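PDB 5UQZ: glucan-binding protein C, GbpC from Streptococcus mutans UA159, which probably binds glucan at the bacterial cell surface and mediates both sucrose-independent and sucrose-dependent adherence. Local coordinates for residues Ile67-Ala72 with Asp137-Ser142; Ser150-Asn155 with Ile201-Glu206; Ser224-Thr229 with Asp282-Val287. All blocks are in the same frame, centred on the assembly; numbering follows the deposited sequence.

Overall arrangement
All three contacts belong to the beta-supersandwich domain of GbpC. Contacts 1 and 2 are neighbours, with centres 11 Å apart: Asp137 lies on strand 132-137, which pairs antiparallel with strand 151-160 of contact 2, and Ile139 CG1 rests 3.7 Å from Ser150 O. Contact 1 joins two loops, whereas contact 2 is a regular strand pairing. Contact 3 stands apart, its centre 27 Å from that of contact 1 and 29 Å from that of contact 2, although contacts 2 and 3 reach the same large sheet. It holds the calcium ion, bound by Ser224 and Asn226 together with Glu237 and four waters, with Asp285 in the second shell.

Contact 1: residues Ile67-Ala72 with Asp137-Ser142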
loop_
_atom_site.group_PDB
_atom_site.type_symbol
_atom_site.label_atom_id
_atom_site.label_comp_id
_atom_site.label_asym_id
_atom_site.label_seq_id
_atom_site.Cartn_x
_atom_site.Cartn_y
_atom_site.Cartn_z
ATOM N N ILE A 67 8.777 -11.534 3.095
ATOM C CA ILE A 67 8.861 -10.324 2.289
ATOM C C ILE A 67 8.920 -10.551 0.812
ATOM O O ILE A 67 8.517 -9.676 0.036
ATOM C CB ILE A 67 9.981 -9.405 2.736
ATOM C CG1 ILE A 67 10.009 -8.119 1.918
ATOM C CG2 ILE A 67 11.192 -10.059 2.674
ATOM C CD1 ILE A 67 8.535 -7.490 1.775
ATOM N N ASN A 68 9.447 -11.667 0.385
ATOM C CA ASN A 68 9.675 -11.861 -1.055
ATOM C C ASN A 68 9.526 -13.344 -1.347
ATOM O O ASN A 68 10.361 -14.097 -0.877
ATOM C CB ASN A 68 11.147 -11.370 -1.307
ATOM C CG ASN A 68 11.731 -11.710 -2.669
ATOM O OD1 ASN A 68 11.144 -11.398 -3.702
ATOM N ND2 ASN A 68 12.971 -12.263 -2.669
ATOM N N GLU A 69 8.503 -13.761 -2.105
ATOM C CA GLU A 69 8.322 -15.177 -2.428
ATOM C C GLU A 69 7.975 -15.292 -3.899
ATOM O O GLU A 69 6.851 -15.635 -4.290
ATOM C CB GLU A 69 7.261 -15.822 -1.529
ATOM C CG GLU A 69 7.766 -15.990 -0.080
ATOM C CD GLU A 69 8.977 -16.931 0.032
ATOM O OE1 GLU A 69 9.308 -17.670 -0.927
ATOM O OE2 GLU A 69 9.619 -16.945 1.120
ATOM N N PRO A 70 8.956 -15.023 -4.769
ATOM C CA PRO A 70 8.659 -14.909 -6.200
ATOM C C PRO A 70 8.489 -16.253 -6.888
ATOM O O PRO A 70 8.110 -16.285 -8.060
ATOM C CB PRO A 70 9.893 -14.154 -6.760
ATOM C CG PRO A 70 10.989 -14.572 -5.845
ATOM C CD PRO A 70 10.360 -14.713 -4.461
ATOM N N GLU A 71 8.737 -17.364 -6.202
ATOM C CA GLU A 71 8.573 -18.703 -6.762
ATOM C C GLU A 71 7.286 -19.362 -6.305
ATOM O O GLU A 71 7.054 -20.510 -6.672
ATOM C CB GLU A 71 9.760 -19.621 -6.363
ATOM C CG GLU A 71 11.095 -19.026 -6.698
ATOM C CD GLU A 71 12.268 -19.874 -6.250
ATOM O OE1 GLU A 71 12.180 -21.119 -6.201
ATOM O OE2 GLU A 71 13.341 -19.293 -5.976
ATOM N N ALA A 72 6.494 -18.696 -5.480
ATOM C CA ALA A 72 5.361 -19.378 -4.855
ATOM C C ALA A 72 4.313 -19.743 -5.905
ATOM O O ALA A 72 4.153 -19.058 -6.925
ATOM C CB ALA A 72 4.754 -18.496 -3.782
ATOM N N ASP A 137 2.517 -22.482 -1.875
ATOM C CA ASP A 137 3.698 -23.250 -1.525
ATOM C C ASP A 137 4.817 -22.953 -2.498
ATOM O O ASP A 137 4.704 -22.050 -3.317
ATOM C CB ASP A 137 3.442 -24.692 -1.137
ATOM C CG ASP A 137 2.864 -25.453 -2.247
ATOM O OD1 ASP A 137 2.729 -24.932 -3.328
ATOM O OD2 ASP A 137 2.584 -26.640 -2.074
ATOM N N ASN A 138 5.932 -23.684 -2.370
ATOM C CA ASN A 138 7.231 -23.254 -2.909
ATOM C C ASN A 138 7.664 -21.927 -2.268
ATOM O O ASN A 138 7.850 -20.902 -2.932
ATOM C CB ASN A 138 7.285 -23.195 -4.446
ATOM C CG ASN A 138 8.689 -23.403 -4.950
ATOM O OD1 ASN A 138 9.607 -23.626 -4.192
ATOM N ND2 ASN A 138 8.832 -23.533 -6.244
ATOM N N ILE A 139 7.805 -21.989 -0.931
ATOM C CA ILE A 139 8.189 -20.846 -0.081
ATOM C C ILE A 139 9.655 -21.059 0.243
ATOM O O ILE A 139 10.043 -22.091 0.831
ATOM C CB ILE A 139 7.347 -20.819 1.198
ATOM C CG1 ILE A 139 5.838 -20.888 0.898
ATOM C CG2 ILE A 139 7.697 -19.578 2.002
ATOM C CD1 ILE A 139 5.315 -19.854 -0.051
ATOM N N VAL A 140 10.489 -20.089 -0.191
ATOM C CA VAL A 140 11.927 -20.312 -0.220
ATOM C C VAL A 140 12.716 -19.361 0.648
ATOM O O VAL A 140 13.869 -19.695 0.982
ATOM C CB VAL A 140 12.484 -20.288 -1.667
ATOM C CG1 VAL A 140 11.747 -21.260 -2.528
ATOM C CG2 VAL A 140 12.522 -18.895 -2.277
ATOM N N ASN A 141 12.152 -18.210 1.051
ATOM C CA ASN A 141 12.908 -17.129 1.705
ATOM C C ASN A 141 12.395 -16.807 3.087
ATOM O O ASN A 141 12.885 -15.817 3.642
ATOM C CB ASN A 141 12.803 -15.838 0.883
ATOM C CG ASN A 141 13.482 -15.962 -0.450
ATOM O OD1 ASN A 141 14.551 -16.553 -0.550
ATOM N ND2 ASN A 141 12.845 -15.420 -1.498
ATOM N N SER A 142 11.382 -17.484 3.598
ATOM C CA SER A 142 10.635 -16.983 4.737
ATOM C C SER A 142 10.799 -17.869 5.971
ATOM O O SER A 142 10.982 -19.090 5.864
ATOM C CB SER A 142 9.153 -16.834 4.372
ATOM O OG SER A 142 9.008 -15.846 3.360
HETATM O O HOH W 1 10.650 -13.551 2.642
HETATM O O HOH W 2 8.901 -18.298 -3.485
HETATM O O HOH W 3 11.540 -23.519 -7.508
#
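Within the beta-supersandwich, the type I turn Glu69-Ala72, just ahead of strand 73-77, lies against the loop that leaves strand 132-137, and the buried carboxylate of Glu69 is the main bridge between them. With CG anti to the carbonyl carbon (chi1 -71°) and a bend at chi2 (-63°), the Glu69 chain brings the carboxylate up to the backbone N-H groups of Val140 and Asn141 and the hydroxyl of Ser142. OE1 accepts Val140 N at 2.8 Å in a nearly straight bond (174°), from the syn side but somewhat out of plane. OE2 takes two donors: Asn141 N on its syn lone pair and Ser142 OG, at 2.6 Å, on its anti lone pair. Two successive peptide N-H groups and a hydroxyl thus fix the rotation of the carboxylate, and so many donors would probably favour its ionised form. Water 2 extends the network, donating to Glu69 OE1 and Asn138 O while accepting from Glu71 N.

At one end of the interface Asn141 ND2 donates to Asn68 O at 2.9 Å; the carbonyl oxygen lies in the amide plane of Asn141, whereas the donor stands above the carbonyl plane. Water 1 links Ile67 N with Ser142 OG nearby. At the other end the carboxylate of Glu71 lies across Val140, with OE1 3.7 Å from CG1, and water 3 joins it to Asn138 ND2. Closer to the strands, Ala72 CB meets Ile139 CD1 at 4.0 Å, and Ala72 CA makes a C-H...O contact of 3.2 Å with Asp137 O. Here Asp137 also pairs with Lys73 through its backbone and forms a salt bridge to it. Glu69 thus ties the loop before strand 73-77 to the loop after strand 132-137, two antiparallel neighbours in the large sheet of the supersandwich.

Contact 2: residues Ser150-Asn155 with Ile201-Glu206; sequences SKVKIN and IIFYDE
With CG anti to the backbone N (chi1 176°) and a later bend at chi3 (68°), Lys151 carries CE over the face of the Tyr204 ring, whose own chi1 of -62° lays it along the strand toward Lys153. Lys151 CE sits above the ring centre, 3.6 Å from the Tyr204 centroid, as a CH-pi contact, and Lys151 NZ follows at 4.5 Å in a cation-pi interaction over the same face. Lys153 approaches the other end of the ring: its CE lies 3.2 Å from Tyr204 OH. Water 4 bonds to that hydroxyl and, weakly, to Lys151 NZ.

Beneath these side chains runs an antiparallel strand pairing of the large sheet. Lys153 and Ile202 form a hydrogen-bonded pair, with Lys153 N to Ile202 O and Ile202 N to Lys153 O both 2.8 Å long. Val152, Ile154, Ile201 and Phe203 point to the other face, where Val152 CG1 and Ile201 CG2 lie side by side at 3.8 Å; Phe66 meets the Phe203 ring edge-to-face. Next to Lys151, Ser150 N donates to Tyr204 O, and Ser150 OG reaches Asp205 O at 2.7 Å from above the carbonyl plane.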
loop_
_atom_site.group_PDB
_atom_site.type_symbol
_atom_site.label_atom_id
_atom_site.label_comp_id
_atom_site.label_asym_id
_atom_site.label_seq_id
_atom_site.Cartn_x
_atom_site.Cartn_y
_atom_site.Cartn_z
ATOM N N SER A 150 7.106 -23.388 5.124
ATOM C CA SER A 150 6.975 -24.264 3.957
ATOM C C SER A 150 5.756 -23.949 3.116
ATOM O O SER A 150 5.697 -24.392 1.956
ATOM C CB SER A 150 6.853 -25.712 4.418
ATOM O OG SER A 150 5.622 -25.886 5.139
ATOM N N LYS A 151 4.793 -23.231 3.658
ATOM C CA LYS A 151 3.490 -23.076 3.035
ATOM C C LYS A 151 2.791 -21.967 3.782
ATOM O O LYS A 151 3.057 -21.760 4.981
ATOM C CB LYS A 151 2.718 -24.428 3.200
ATOM C CG LYS A 151 1.303 -24.437 2.697
ATOM C CD LYS A 151 0.740 -25.846 2.717
ATOM C CE LYS A 151 0.534 -26.426 4.079
ATOM N NZ LYS A 151 -0.148 -27.780 3.958
ATOM N N VAL A 152 1.888 -21.278 3.103
ATOM C CA VAL A 152 1.063 -20.248 3.709
ATOM C C VAL A 152 -0.363 -20.528 3.261
ATOM O O VAL A 152 -0.590 -20.797 2.082
ATOM C CB VAL A 152 1.478 -18.811 3.268
ATOM C CG1 VAL A 152 0.706 -17.758 4.035
ATOM C CG2 VAL A 152 3.009 -18.613 3.449
ATOM N N LYS A 153 -1.327 -20.402 4.175
ATOM C CA LYS A 153 -2.730 -20.412 3.790
ATOM C C LYS A 153 -3.328 -19.054 4.113
ATOM O O LYS A 153 -3.132 -18.553 5.226
ATOM C CB LYS A 153 -3.517 -21.530 4.487
ATOM C CG LYS A 153 -4.982 -21.580 4.057
ATOM C CD LYS A 153 -5.668 -22.893 4.454
ATOM C CE LYS A 153 -5.830 -23.099 5.915
ATOM N NZ LYS A 153 -6.765 -24.266 6.104
ATOM N N ILE A 154 -4.029 -18.469 3.145
ATOM C CA ILE A 154 -4.750 -17.227 3.390
ATOM C C ILE A 154 -6.187 -17.439 2.996
ATOM O O ILE A 154 -6.482 -17.803 1.843
ATOM C CB ILE A 154 -4.123 -16.016 2.655
ATOM C CG1 ILE A 154 -2.627 -15.932 2.952
ATOM C CG2 ILE A 154 -4.879 -14.737 3.095
ATOM C CD1 ILE A 154 -1.926 -14.729 2.312
ATOM N N ASN A 155 -7.105 -17.191 3.945
ATOM C CA ASN A 155 -8.522 -17.178 3.651
ATOM C C ASN A 155 -8.959 -15.746 3.440
ATOM O O ASN A 155 -8.504 -14.842 4.144
ATOM C CB ASN A 155 -9.291 -17.772 4.848
ATOM C CG ASN A 155 -9.025 -19.239 5.018
ATOM O OD1 ASN A 155 -8.569 -19.919 4.092
ATOM N ND2 ASN A 155 -9.216 -19.740 6.220
ATOM N N ILE A 201 -4.311 -15.333 7.892
ATOM C CA ILE A 201 -3.076 -15.936 7.373
ATOM C C ILE A 201 -2.587 -16.988 8.346
ATOM O O ILE A 201 -2.511 -16.739 9.558
ATOM C CB ILE A 201 -2.004 -14.843 7.225
ATOM C CG1 ILE A 201 -2.464 -13.723 6.281
ATOM C CG2 ILE A 201 -0.692 -15.489 6.722
ATOM C CD1 ILE A 201 -1.550 -12.476 6.328
ATOM N N ILE A 202 -2.232 -18.161 7.817
ATOM C CA ILE A 202 -1.643 -19.222 8.624
ATOM C C ILE A 202 -0.315 -19.603 7.964
ATOM O O ILE A 202 -0.260 -19.848 6.751
ATOM C CB ILE A 202 -2.567 -20.456 8.705
ATOM C CG1 ILE A 202 -3.896 -20.104 9.395
ATOM C CG2 ILE A 202 -1.869 -21.568 9.481
ATOM C CD1 ILE A 202 -4.881 -21.218 9.366
ATOM N N PHE A 203 0.753 -19.625 8.764
ATOM C CA PHE A 203 2.063 -20.064 8.304
ATOM C C PHE A 203 2.290 -21.500 8.761
ATOM O O PHE A 203 1.912 -21.865 9.865
ATOM C CB PHE A 203 3.157 -19.167 8.902
ATOM C CG PHE A 203 2.993 -17.699 8.557
ATOM C CD1 PHE A 203 3.314 -17.230 7.272
ATOM C CD2 PHE A 203 2.528 -16.790 9.496
ATOM C CE1 PHE A 203 3.215 -15.892 6.952
ATOM C CE2 PHE A 203 2.451 -15.448 9.180
ATOM C CZ PHE A 203 2.785 -14.985 7.928
ATOM N N TYR A 204 2.994 -22.294 7.945
ATOM C CA TYR A 204 3.265 -23.686 8.283
ATOM C C TYR A 204 4.773 -23.923 8.322
ATOM O O TYR A 204 5.525 -23.350 7.514
ATOM C CB TYR A 204 2.665 -24.661 7.222
ATOM C CG TYR A 204 1.175 -24.576 7.124
ATOM C CD1 TYR A 204 0.542 -23.558 6.424
ATOM C CD2 TYR A 204 0.375 -25.564 7.704
ATOM C CE1 TYR A 204 -0.837 -23.497 6.335
ATOM C CE2 TYR A 204 -1.019 -25.519 7.578
ATOM C CZ TYR A 204 -1.605 -24.472 6.895
ATOM O OH TYR A 204 -2.970 -24.402 6.737
ATOM N N ASP A 205 5.197 -24.778 9.267
ATOM C CA ASP A 205 6.583 -25.162 9.399
ATOM C C ASP A 205 6.947 -26.283 8.416
ATOM O O ASP A 205 6.134 -26.728 7.603
ATOM C CB ASP A 205 6.909 -25.490 10.850
ATOM C CG ASP A 205 6.252 -26.754 11.367
ATOM O OD1 ASP A 205 5.820 -27.634 10.586
ATOM O OD2 ASP A 205 6.151 -26.909 12.615
ATOM N N GLU A 206 8.205 -26.733 8.477
ATOM C CA GLU A 206 8.672 -27.692 7.476
ATOM C C GLU A 206 8.042 -29.048 7.649
ATOM O O GLU A 206 8.022 -29.844 6.702
ATOM C CB GLU A 206 10.200 -27.755 7.423
ATOM C CG GLU A 206 10.842 -26.440 6.827
ATOM C CD GLU A 206 10.460 -26.171 5.342
ATOM O OE1 GLU A 206 10.417 -27.116 4.540
ATOM O OE2 GLU A 206 10.234 -25.000 4.976
HETATM O O HOH W 4 -3.057 -26.232 4.202
#

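Contact 3: residues Ser224-Thr229 with Asp282-Val287. With CA (calcium ion), chain B.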
loop_
_atom_site.group_PDB
_atom_site.type_symbol
_atom_site.label_atom_id
_atom_site.label_comp_id
_atom_site.label_asym_id
_atom_site.label_seq_id
_atom_site.Cartn_x
_atom_site.Cartn_y
_atom_site.Cartn_z
ATOM N N SER A 224 0.333 1.924 3.120
ATOM C CA SER A 224 -0.442 2.433 2.002
ATOM C C SER A 224 -1.941 2.537 2.348
ATOM O O SER A 224 -2.821 2.177 1.575
ATOM C CB SER A 224 -0.210 1.573 0.764
ATOM O OG SER A 224 -0.813 2.128 -0.387
ATOM N N LEU A 225 -2.239 3.142 3.512
ATOM C CA LEU A 225 -3.634 3.381 3.896
ATOM C C LEU A 225 -3.995 4.798 3.464
ATOM O O LEU A 225 -4.032 5.748 4.271
ATOM C CB LEU A 225 -3.857 3.126 5.377
ATOM C CG LEU A 225 -3.595 1.667 5.819
ATOM C CD1 LEU A 225 -3.824 1.532 7.303
ATOM C CD2 LEU A 225 -4.422 0.655 5.053
ATOM N N ASN A 226 -4.319 4.926 2.185
ATOM C CA ASN A 226 -4.571 6.251 1.622
ATOM C C ASN A 226 -5.897 6.835 2.090
ATOM O O ASN A 226 -6.890 6.114 2.175
ATOM C CB ASN A 226 -4.649 6.172 0.080
ATOM C CG ASN A 226 -3.432 5.545 -0.531
ATOM O OD1 ASN A 226 -3.229 4.345 -0.375
ATOM N ND2 ASN A 226 -2.585 6.337 -1.178
ATOM N N HIS A 227 -5.889 8.148 2.317
ATOM C CA HIS A 227 -7.113 8.904 2.490
ATOM C C HIS A 227 -6.963 10.126 1.593
ATOM O O HIS A 227 -6.111 10.993 1.836
ATOM C CB HIS A 227 -7.267 9.323 3.956
ATOM C CG HIS A 227 -8.535 10.084 4.241
ATOM N ND1 HIS A 227 -8.957 10.367 5.525
ATOM C CD2 HIS A 227 -9.480 10.604 3.410
ATOM C CE1 HIS A 227 -10.107 11.014 5.473
ATOM N NE2 HIS A 227 -10.440 11.178 4.204
ATOM N N TRP A 228 -7.748 10.196 0.540
ATOM C CA TRP A 228 -7.763 11.374 -0.314
ATOM C C TRP A 228 -9.164 11.960 -0.372
ATOM O O TRP A 228 -10.151 11.218 -0.321
ATOM C CB TRP A 228 -7.202 11.106 -1.719
ATOM C CG TRP A 228 -7.771 9.962 -2.585
ATOM C CD1 TRP A 228 -7.193 8.724 -2.804
ATOM C CD2 TRP A 228 -8.975 9.978 -3.370
ATOM N NE1 TRP A 228 -7.964 7.995 -3.695
ATOM C CE2 TRP A 228 -9.055 8.739 -4.050
ATOM C CE3 TRP A 228 -9.992 10.922 -3.566
ATOM C CZ2 TRP A 228 -10.115 8.419 -4.903
ATOM C CZ3 TRP A 228 -11.048 10.595 -4.420
ATOM C CH2 TRP A 228 -11.097 9.365 -5.064
ATOM N N THR A 229 -9.234 13.290 -0.428
ATOM C CA THR A 229 -10.508 13.991 -0.468
ATOM C C THR A 229 -10.472 14.952 -1.644
ATOM O O THR A 229 -9.672 15.902 -1.654
ATOM C CB THR A 229 -10.770 14.741 0.842
ATOM O OG1 THR A 229 -10.665 13.845 1.959
ATOM C CG2 THR A 229 -12.155 15.326 0.832
ATOM N N ASP A 282 7.706 10.456 -7.158
ATOM C CA ASP A 282 8.334 10.946 -5.937
ATOM C C ASP A 282 7.394 10.951 -4.743
ATOM O O ASP A 282 7.789 11.398 -3.656
ATOM C CB ASP A 282 8.913 12.349 -6.157
ATOM C CG ASP A 282 9.937 12.382 -7.267
ATOM O OD1 ASP A 282 10.620 11.358 -7.478
ATOM O OD2 ASP A 282 10.062 13.439 -7.925
ATOM N N GLY A 283 6.189 10.440 -4.894
ATOM C CA GLY A 283 5.245 10.505 -3.807
ATOM C C GLY A 283 5.487 9.420 -2.783
ATOM O O GLY A 283 6.135 8.394 -3.055
ATOM N N TRP A 284 4.916 9.625 -1.594
ATOM C CA TRP A 284 5.155 8.665 -0.511
ATOM C C TRP A 284 4.599 7.280 -0.822
ATOM O O TRP A 284 5.057 6.300 -0.222
ATOM C CB TRP A 284 4.625 9.193 0.834
ATOM C CG TRP A 284 3.140 9.356 0.948
ATOM C CD1 TRP A 284 2.452 10.526 0.890
ATOM C CD2 TRP A 284 2.153 8.307 1.190
ATOM N NE1 TRP A 284 1.092 10.282 1.027
ATOM C CE2 TRP A 284 0.902 8.933 1.227
ATOM C CE3 TRP A 284 2.219 6.915 1.387
ATOM C CZ2 TRP A 284 -0.269 8.217 1.421
ATOM C CZ3 TRP A 284 1.076 6.219 1.574
ATOM C CH2 TRP A 284 -0.174 6.851 1.591
ATOM N N ASP A 285 3.614 7.176 -1.724
ATOM C CA ASP A 285 2.922 5.921 -1.993
ATOM C C ASP A 285 3.420 5.270 -3.260
ATOM O O ASP A 285 2.816 4.300 -3.714
ATOM C CB ASP A 285 1.410 6.178 -2.067
ATOM C CG ASP A 285 0.588 4.898 -1.962
ATOM O OD1 ASP A 285 0.961 3.955 -1.244
ATOM O OD2 ASP A 285 -0.493 4.862 -2.614
ATOM N N ALA A 286 4.529 5.739 -3.814
ATOM C CA ALA A 286 5.023 5.143 -5.049
ATOM C C ALA A 286 5.475 3.720 -4.781
ATOM O O ALA A 286 6.135 3.447 -3.776
ATOM C CB ALA A 286 6.213 5.953 -5.578
ATOM N N VAL A 287 5.170 2.826 -5.713
ATOM C CA VAL A 287 5.502 1.417 -5.537
ATOM C C VAL A 287 6.043 0.859 -6.842
ATOM O O VAL A 287 5.714 1.337 -7.934
ATOM C CB VAL A 287 4.309 0.568 -5.011
ATOM C CG1 VAL A 287 3.828 1.084 -3.647
ATOM C CG2 VAL A 287 3.155 0.546 -6.019
HETATM CA CA CA B . -3.242 2.034 -0.744
HETATM O O HOH W 5 -2.089 2.751 -2.795
HETATM O O HOH W 6 -4.798 2.899 -2.588
HETATM O O HOH W 7 -3.516 0.565 -2.719
HETATM O O HOH W 8 -3.278 -0.196 0.076
#
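Ser224 OG is gripped from two directions: it binds the calcium ion at 2.5 Å and donates a hydrogen bond to Asp285 OD1 at 2.7 Å. This is a calcium site on the loop leading into strand 227-230 of the supersandwich, with Asp285 supplying a second shell. Ser224 chelates the metal, since its backbone O is also a ligand, and chi1 of -173° places OG beside the carbonyl so that both oxygens face the ion. Asn226 OD1 gives the shortest bond among these residues, 2.3 Å; Glu237 of strand 233-240 and four waters complete eight ligands.

The carboxylate of Asp285 does not touch calcium; instead it orients three of the groups that do. OD1 receives the serine hydroxyl on its syn side. OD2 accepts Asn226 ND2 at 2.9 Å, from well above the carboxylate plane, although this oxygen lies nearly in the plane of the asparagine amide. Water 5, itself a metal ligand, donates to the same OD2. Asn226 therefore turns OD1 to the ion and ND2 to Asp285; ND2 also donates to Gln268 OE1, its strongest polar partner, and together these bonds set the orientation of the amide. Calcium should polarise the Ser224 hydroxyl and water 5, probably strengthening their bonds to the carboxylate, whose negative charge probably adds to the field around the ion without entering the inner sphere.

The six-membered ring of Trp284 lies against Ser224 and Asn226. Ser224 CA meets the ring edge, 4.1 Å from CZ3. Trp284 NE1 is directed elsewhere, to Asn267 O, while CH2 of the indole approaches Asn226 ND2 to 3.7 Å.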